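Local structure of long form salivary protein D7L1 (3DXL) at residues Thr47-Leu55 against Asn104-Tyr113; Ala224-Lys233 against His246-Val256. The protein binds and sequesters biogenic amines and leukotrienes of the vertebrate host, and so modulates blood feeding by female mosquitoes. One frame throughout, in Å; residues are numbered along the deposited sequence.

In the fold
Interactions 1 and 2 each join two helices through a disulfide, but in different PBP/GOBP regions, one N-terminal and one C-terminal, with centres about 35 Å apart. Both are partly buried. Axes in interaction 1 approach to 7.9 Å and cross at 75°, with aromatic rings on one flank and a lysine-asparagine bond on the other. Those of interaction 2 stay 10.1 Å apart and run closer to antiparallel; leucine and valine branches, with one tyrosine ring, fill the wider gap, and a histidine bonds to a backbone carbonyl. Interaction 1 has the Y113 side chain about 6 Å from that of W37, which binds leukotriene E4, whereas interaction 2 lies away from the known ligand sites.

Interaction 1: residues Thr47-Leu55 against Asn104-Tyr113; sequences TQCFGKCVL and NDCAAVFKAY
F110 projects from helix 106-113 into the hollow that G51 leaves on helix 47-55. The G51 CA meets the ring edge, 4.1 Å from F110 CD1, which fills the place a CB would take; the lack of a side chain here is consistent with axes that cross at 75° approaching to 7.9 Å. With F110 CG anti to the backbone N (chi1 -174°), the ring is carried across Q48 CA and the T47 carbonyl, until T47 CG2 lies 3.8 Å from F110 CZ. Beside it the extended Q48 chain runs over F110 CB and CG, and Q48 NE2 bonds to V42 O.

Covalent closure lies next to this wedge: C49 SG and C106 SG are 2.1 Å apart. The K52 chain runs along C106, CD 3.9 Å from C106 SG, and delivers NZ to N104 OD1 at 2.9 Å, from above the carbonyl plane rather than on a lone pair. Beyond G51, L55 CD1 touches both V109 CG1 and Y113 CB, while CD2 makes a CH-pi contact 3.6 Å from the Y113 ring centroid and 1° off its normal.

This is a disulfide-crosslinked helix pair of the N-terminal PBP/GOBP unit, whose pocket takes lipids; the Y113 side chain is about 6 Å from that of leukotriene-binding W37. Around it, C53 is disulfide-linked to C16 of helix 6-20, strand 61-62 touches L55 and V109, strand 67-68 meets V109 and Y113, and Y92 hydrogen-bonds Y113 OH.

Interaction 2: residues Ala224-Lys233 against His246-Val256; sequences ALEEVLNDCK and HYYKCLVESSV. Unlike the reference sequence in segment 224-233: E227 (reference Lys).
C232 and C250 are linked by a disulfide of 2.0 Å between their SG atoms, with chi3 at -90°, which ties helix 224-233 to helix 246-253 although their axes approach no closer than 10.1 Å. Packing is tight along the buried side. L251 CD2 lies 3.7 Å from L225 CD1 and also touches L229 CD2, which in turn leans on the Y247 ring; that ring continues to C232 CB, 3.7 Å from its CE1. H246 CD2 covers one face of the same ring. With H246 CG anti to the backbone N (chi1 170°), the imidazole reaches C232 O: NE2 donates at 2.9 Å and 167°, nearly in its own ring plane but above the carbonyl plane. V228 packs CG1 on S254 CB at 3.6 Å and meets V256 tip to tip. S254 OG accepts from V256 N in an ST turn, and V256 there points at helix 224-233.

The solvent side is looser: exposed A224, S255 and K233 make small contacts at the margin.

This disulfide-linked helix pair belongs to the all-helical odorant-binding protein fold, here in the C-terminal half, whose pocket takes biogenic amines; the contact itself is structural packing away from that site.

Interaction 1: residues Thr47-Leu55 against Asn104-Tyr113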
# COMPACT_ATOMS: atom_id res chain seq x y z
N THR A 47 1.69 18.18 8.86
CA THR A 47 1.59 17.18 9.91
C THR A 47 0.14 16.78 10.14
O THR A 47 -0.18 15.60 10.31
CB THR A 47 2.16 17.73 11.22
OG1 THR A 47 3.51 18.16 10.99
CG2 THR A 47 2.14 16.67 12.32
N GLN A 48 -0.73 17.77 10.12
CA GLN A 48 -2.14 17.53 10.36
C GLN A 48 -2.74 16.62 9.29
O GLN A 48 -3.46 15.67 9.60
CB GLN A 48 -2.90 18.85 10.45
CG GLN A 48 -2.45 19.67 11.65
CD GLN A 48 -2.81 21.14 11.55
OE1 GLN A 48 -3.59 21.55 10.69
NE2 GLN A 48 -2.24 21.93 12.45
N CYS A 49 -2.43 16.90 8.02
CA CYS A 49 -2.97 16.08 6.95
C CYS A 49 -2.31 14.71 6.87
O CYS A 49 -2.97 13.73 6.52
CB CYS A 49 -2.88 16.79 5.60
SG CYS A 49 -4.10 18.12 5.44
N PHE A 50 -1.02 14.63 7.22
CA PHE A 50 -0.36 13.33 7.36
C PHE A 50 -1.10 12.47 8.39
O PHE A 50 -1.43 11.31 8.14
CB PHE A 50 1.10 13.50 7.80
CG PHE A 50 1.74 12.23 8.30
CD1 PHE A 50 1.94 11.15 7.46
CD2 PHE A 50 2.13 12.11 9.64
CE1 PHE A 50 2.50 9.96 7.93
CE2 PHE A 50 2.71 10.93 10.11
CZ PHE A 50 2.89 9.86 9.25
N GLY A 51 -1.37 13.05 9.57
CA GLY A 51 -2.05 12.32 10.63
C GLY A 51 -3.44 11.88 10.20
O GLY A 51 -3.82 10.74 10.41
N LYS A 52 -4.20 12.79 9.59
CA LYS A 52 -5.53 12.43 9.10
C LYS A 52 -5.44 11.29 8.09
O LYS A 52 -6.24 10.36 8.13
CB LYS A 52 -6.25 13.64 8.48
CG LYS A 52 -7.64 13.29 7.95
CD LYS A 52 -8.23 14.37 7.05
CE LYS A 52 -9.30 13.79 6.12
NZ LYS A 52 -9.99 14.81 5.29
N CYS A 53 -4.47 11.37 7.18
CA CYS A 53 -4.27 10.32 6.17
C CYS A 53 -4.10 8.94 6.80
O CYS A 53 -4.74 7.97 6.39
CB CYS A 53 -3.05 10.67 5.31
SG CYS A 53 -2.62 9.48 4.00
N VAL A 54 -3.23 8.86 7.81
CA VAL A 54 -2.98 7.59 8.46
C VAL A 54 -4.24 7.09 9.17
O VAL A 54 -4.59 5.91 9.09
CB VAL A 54 -1.80 7.70 9.46
CG1 VAL A 54 -1.65 6.42 10.28
CG2 VAL A 54 -0.50 8.02 8.74
N LEU A 55 -4.92 7.99 9.86
CA LEU A 55 -6.14 7.63 10.58
C LEU A 55 -7.25 7.13 9.65
O LEU A 55 -7.99 6.21 9.98
CB LEU A 55 -6.63 8.81 11.42
CG LEU A 55 -5.70 9.17 12.59
CD1 LEU A 55 -6.01 10.56 13.12
CD2 LEU A 55 -5.74 8.13 13.71
N ASN A 104 -14.51 16.43 9.24
CA ASN A 104 -13.60 15.81 8.28
C ASN A 104 -12.69 16.84 7.60
O ASN A 104 -12.76 17.07 6.39
CB ASN A 104 -14.40 15.00 7.25
CG ASN A 104 -13.51 14.26 6.26
OD1 ASN A 104 -12.40 13.85 6.58
ND2 ASN A 104 -14.00 14.10 5.03
N ASP A 105 -11.86 17.50 8.41
CA ASP A 105 -10.77 18.32 7.93
C ASP A 105 -9.52 17.95 8.71
O ASP A 105 -9.61 17.50 9.86
CB ASP A 105 -11.09 19.82 8.01
CG ASP A 105 -11.32 20.31 9.43
OD1 ASP A 105 -12.50 20.37 9.85
OD2 ASP A 105 -10.34 20.65 10.12
N CYS A 106 -8.36 18.14 8.09
CA CYS A 106 -7.10 17.69 8.68
C CYS A 106 -6.89 18.24 10.08
O CYS A 106 -6.55 17.50 11.00
CB CYS A 106 -5.92 18.09 7.81
SG CYS A 106 -5.87 17.35 6.18
N ALA A 107 -7.08 19.55 10.23
CA ALA A 107 -6.81 20.22 11.50
C ALA A 107 -7.65 19.63 12.64
O ALA A 107 -7.12 19.32 13.72
CB ALA A 107 -7.05 21.73 11.37
N ALA A 108 -8.94 19.44 12.38
CA ALA A 108 -9.87 18.96 13.40
C ALA A 108 -9.59 17.51 13.79
O ALA A 108 -9.55 17.17 14.98
CB ALA A 108 -11.31 19.14 12.94
N VAL A 109 -9.38 16.65 12.79
CA VAL A 109 -9.08 15.25 13.02
C VAL A 109 -7.77 15.12 13.80
O VAL A 109 -7.71 14.39 14.80
CB VAL A 109 -9.01 14.46 11.69
CG1 VAL A 109 -8.52 13.03 11.92
CG2 VAL A 109 -10.37 14.46 11.01
N PHE A 110 -6.74 15.83 13.36
CA PHE A 110 -5.45 15.76 14.03
C PHE A 110 -5.53 16.24 15.48
O PHE A 110 -5.01 15.58 16.37
CB PHE A 110 -4.39 16.56 13.27
CG PHE A 110 -3.03 16.38 13.84
CD1 PHE A 110 -2.21 15.35 13.41
CD2 PHE A 110 -2.58 17.22 14.86
CE1 PHE A 110 -0.95 15.17 13.96
CE2 PHE A 110 -1.33 17.05 15.42
CZ PHE A 110 -0.50 16.03 14.97
N LYS A 111 -6.17 17.38 15.70
CA LYS A 111 -6.26 17.96 17.03
C LYS A 111 -6.97 17.01 18.00
O LYS A 111 -6.55 16.86 19.14
CB LYS A 111 -6.94 19.33 16.97
CG LYS A 111 -7.12 20.02 18.31
CD LYS A 111 -7.69 21.42 18.13
CE LYS A 111 -8.08 22.05 19.48
NZ LYS A 111 -9.25 21.37 20.11
N ALA A 112 -8.04 16.37 17.53
CA ALA A 112 -8.82 15.45 18.36
C ALA A 112 -8.02 14.21 18.74
O ALA A 112 -8.08 13.75 19.89
CB ALA A 112 -10.10 15.05 17.66
N TYR A 113 -7.29 13.66 17.77
CA TYR A 113 -6.55 12.43 18.01
C TYR A 113 -5.22 12.61 18.74
O TYR A 113 -4.76 11.70 19.41
CB TYR A 113 -6.34 11.65 16.69
CG TYR A 113 -5.71 10.29 16.91
CD1 TYR A 113 -6.48 9.21 17.35
CD2 TYR A 113 -4.35 10.08 16.70
CE1 TYR A 113 -5.91 7.97 17.58
CE2 TYR A 113 -3.77 8.85 16.93
CZ TYR A 113 -4.56 7.79 17.37
OH TYR A 113 -3.98 6.57 17.61

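Interaction 2: residues Ala224-Lys233 against His246-Val256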
# COMPACT_ATOMS: atom_id res chain seq x y z
N ALA A 224 -7.66 9.02 -21.31
CA ALA A 224 -7.81 7.81 -22.12
C ALA A 224 -7.87 6.57 -21.22
O ALA A 224 -8.67 5.68 -21.44
CB ALA A 224 -6.70 7.71 -23.16
N LEU A 225 -7.03 6.55 -20.18
CA LEU A 225 -7.04 5.45 -19.22
C LEU A 225 -8.40 5.27 -18.57
O LEU A 225 -8.91 4.17 -18.46
CB LEU A 225 -5.98 5.69 -18.15
CG LEU A 225 -6.05 4.79 -16.91
CD1 LEU A 225 -5.73 3.33 -17.24
CD2 LEU A 225 -5.13 5.29 -15.82
N GLU A 226 -9.00 6.38 -18.14
CA GLU A 226 -10.29 6.32 -17.48
C GLU A 226 -11.35 5.73 -18.40
O GLU A 226 -12.16 4.90 -17.98
CB GLU A 226 -10.73 7.69 -16.99
CG GLU A 226 -10.11 8.10 -15.66
CD GLU A 226 -10.98 9.09 -14.87
OE1 GLU A 226 -11.60 9.97 -15.49
OE2 GLU A 226 -11.03 8.99 -13.63
N GLU A 227 -11.34 6.14 -19.67
CA GLU A 227 -12.27 5.60 -20.66
C GLU A 227 -12.07 4.10 -20.86
O GLU A 227 -13.02 3.33 -20.87
CB GLU A 227 -12.13 6.35 -21.98
CG GLU A 227 -12.61 7.79 -21.91
CD GLU A 227 -12.20 8.64 -23.10
OE1 GLU A 227 -11.30 8.24 -23.87
OE2 GLU A 227 -12.77 9.74 -23.24
N VAL A 228 -10.81 3.69 -20.99
CA VAL A 228 -10.50 2.26 -21.09
C VAL A 228 -10.99 1.50 -19.85
O VAL A 228 -11.61 0.45 -19.97
CB VAL A 228 -8.99 2.02 -21.30
CG1 VAL A 228 -8.62 0.57 -21.00
CG2 VAL A 228 -8.59 2.40 -22.73
N LEU A 229 -10.73 2.04 -18.67
CA LEU A 229 -11.15 1.34 -17.46
C LEU A 229 -12.66 1.26 -17.31
O LEU A 229 -13.18 0.27 -16.81
CB LEU A 229 -10.50 1.94 -16.22
CG LEU A 229 -9.04 1.54 -16.00
CD1 LEU A 229 -8.48 2.33 -14.82
CD2 LEU A 229 -8.88 0.03 -15.77
N ASN A 230 -13.35 2.31 -17.76
CA ASN A 230 -14.81 2.30 -17.76
C ASN A 230 -15.34 1.17 -18.64
O ASN A 230 -16.26 0.44 -18.24
CB ASN A 230 -15.39 3.66 -18.20
CG ASN A 230 -15.28 4.73 -17.10
OD1 ASN A 230 -15.12 4.41 -15.92
ND2 ASN A 230 -15.36 5.99 -17.50
N ASP A 231 -14.74 1.00 -19.82
CA ASP A 231 -15.09 -0.10 -20.72
C ASP A 231 -14.75 -1.46 -20.10
O ASP A 231 -15.56 -2.38 -20.15
CB ASP A 231 -14.41 0.06 -22.08
CG ASP A 231 -15.20 0.94 -23.03
OD1 ASP A 231 -16.06 1.73 -22.57
OD2 ASP A 231 -14.97 0.85 -24.25
N CYS A 232 -13.57 -1.57 -19.49
CA CYS A 232 -13.16 -2.81 -18.81
C CYS A 232 -14.13 -3.15 -17.67
O CYS A 232 -14.50 -4.31 -17.49
CB CYS A 232 -11.74 -2.70 -18.23
SG CYS A 232 -10.39 -2.42 -19.41
N LYS A 233 -14.54 -2.12 -16.93
CA LYS A 233 -15.47 -2.29 -15.82
C LYS A 233 -16.85 -2.72 -16.30
O LYS A 233 -17.52 -3.51 -15.63
CB LYS A 233 -15.57 -1.01 -14.97
CG LYS A 233 -16.49 -1.16 -13.75
CD LYS A 233 -16.02 -0.34 -12.56
CE LYS A 233 -16.62 -0.87 -11.27
NZ LYS A 233 -18.09 -1.15 -11.37
N HIS A 246 -8.64 -9.97 -14.89
CA HIS A 246 -9.44 -9.29 -15.90
C HIS A 246 -8.93 -7.89 -16.21
O HIS A 246 -8.78 -7.52 -17.38
CB HIS A 246 -10.91 -9.21 -15.47
CG HIS A 246 -11.73 -8.32 -16.34
ND1 HIS A 246 -12.20 -8.71 -17.58
CD2 HIS A 246 -12.18 -7.05 -16.15
CE1 HIS A 246 -12.89 -7.72 -18.12
NE2 HIS A 246 -12.89 -6.70 -17.27
N TYR A 247 -8.68 -7.09 -15.17
CA TYR A 247 -8.24 -5.73 -15.40
C TYR A 247 -6.83 -5.67 -15.96
O TYR A 247 -6.54 -4.85 -16.84
CB TYR A 247 -8.39 -4.89 -14.13
CG TYR A 247 -9.82 -4.46 -13.91
CD1 TYR A 247 -10.39 -3.46 -14.70
CD2 TYR A 247 -10.62 -5.07 -12.95
CE1 TYR A 247 -11.71 -3.07 -14.51
CE2 TYR A 247 -11.94 -4.67 -12.75
CZ TYR A 247 -12.47 -3.68 -13.54
OH TYR A 247 -13.77 -3.28 -13.36
N TYR A 248 -5.96 -6.55 -15.46
CA TYR A 248 -4.61 -6.64 -16.00
C TYR A 248 -4.63 -6.94 -17.51
O TYR A 248 -4.03 -6.21 -18.31
CB TYR A 248 -3.80 -7.69 -15.24
CG TYR A 248 -2.41 -7.92 -15.79
CD1 TYR A 248 -1.40 -6.97 -15.61
CD2 TYR A 248 -2.12 -9.07 -16.54
CE1 TYR A 248 -0.12 -7.18 -16.14
CE2 TYR A 248 -0.85 -9.28 -17.07
CZ TYR A 248 0.14 -8.33 -16.86
OH TYR A 248 1.41 -8.52 -17.37
N LYS A 249 -5.34 -8.00 -17.88
CA LYS A 249 -5.46 -8.40 -19.28
C LYS A 249 -6.06 -7.28 -20.12
O LYS A 249 -5.56 -6.95 -21.20
CB LYS A 249 -6.34 -9.64 -19.36
CG LYS A 249 -6.67 -10.09 -20.78
CD LYS A 249 -7.42 -11.40 -20.77
CE LYS A 249 -7.94 -11.79 -22.16
NZ LYS A 249 -6.86 -12.16 -23.13
N CYS A 250 -7.14 -6.68 -19.62
CA CYS A 250 -7.82 -5.61 -20.33
C CYS A 250 -6.87 -4.45 -20.61
O CYS A 250 -6.78 -3.97 -21.74
CB CYS A 250 -9.04 -5.14 -19.54
SG CYS A 250 -10.22 -4.16 -20.48
N LEU A 251 -6.14 -4.01 -19.59
CA LEU A 251 -5.20 -2.90 -19.75
C LEU A 251 -4.08 -3.24 -20.74
O LEU A 251 -3.75 -2.43 -21.61
CB LEU A 251 -4.62 -2.48 -18.40
CG LEU A 251 -5.59 -1.67 -17.53
CD1 LEU A 251 -5.18 -1.72 -16.07
CD2 LEU A 251 -5.65 -0.24 -18.03
N VAL A 252 -3.51 -4.44 -20.60
CA VAL A 252 -2.40 -4.89 -21.44
C VAL A 252 -2.79 -4.99 -22.93
O VAL A 252 -1.94 -4.81 -23.81
CB VAL A 252 -1.81 -6.24 -20.91
CG1 VAL A 252 -0.87 -6.90 -21.94
CG2 VAL A 252 -1.09 -6.01 -19.60
N GLU A 253 -4.06 -5.25 -23.19
CA GLU A 253 -4.56 -5.42 -24.55
C GLU A 253 -5.26 -4.17 -25.10
O GLU A 253 -5.70 -4.17 -26.25
CB GLU A 253 -5.48 -6.64 -24.58
CG GLU A 253 -4.71 -7.94 -24.28
CD GLU A 253 -5.58 -9.18 -24.10
OE1 GLU A 253 -6.81 -9.10 -24.28
OE2 GLU A 253 -5.01 -10.24 -23.76
N SER A 254 -5.30 -3.11 -24.30
CA SER A 254 -6.07 -1.89 -24.63
C SER A 254 -5.28 -0.85 -25.42
O SER A 254 -4.08 -0.97 -25.62
CB SER A 254 -6.56 -1.23 -23.34
OG SER A 254 -5.50 -0.51 -22.74
N SER A 255 -5.97 0.22 -25.84
CA SER A 255 -5.33 1.34 -26.52
C SER A 255 -4.40 2.17 -25.63
O SER A 255 -3.72 3.07 -26.13
CB SER A 255 -6.40 2.25 -27.12
OG SER A 255 -7.23 2.78 -26.09
N VAL A 256 -4.36 1.89 -24.32
CA VAL A 256 -3.39 2.57 -23.45
C VAL A 256 -2.28 1.61 -23.01
O VAL A 256 -1.56 1.90 -22.06
CB VAL A 256 -4.06 3.29 -22.22
CG1 VAL A 256 -5.04 4.34 -22.69
CG2 VAL A 256 -4.73 2.30 -21.27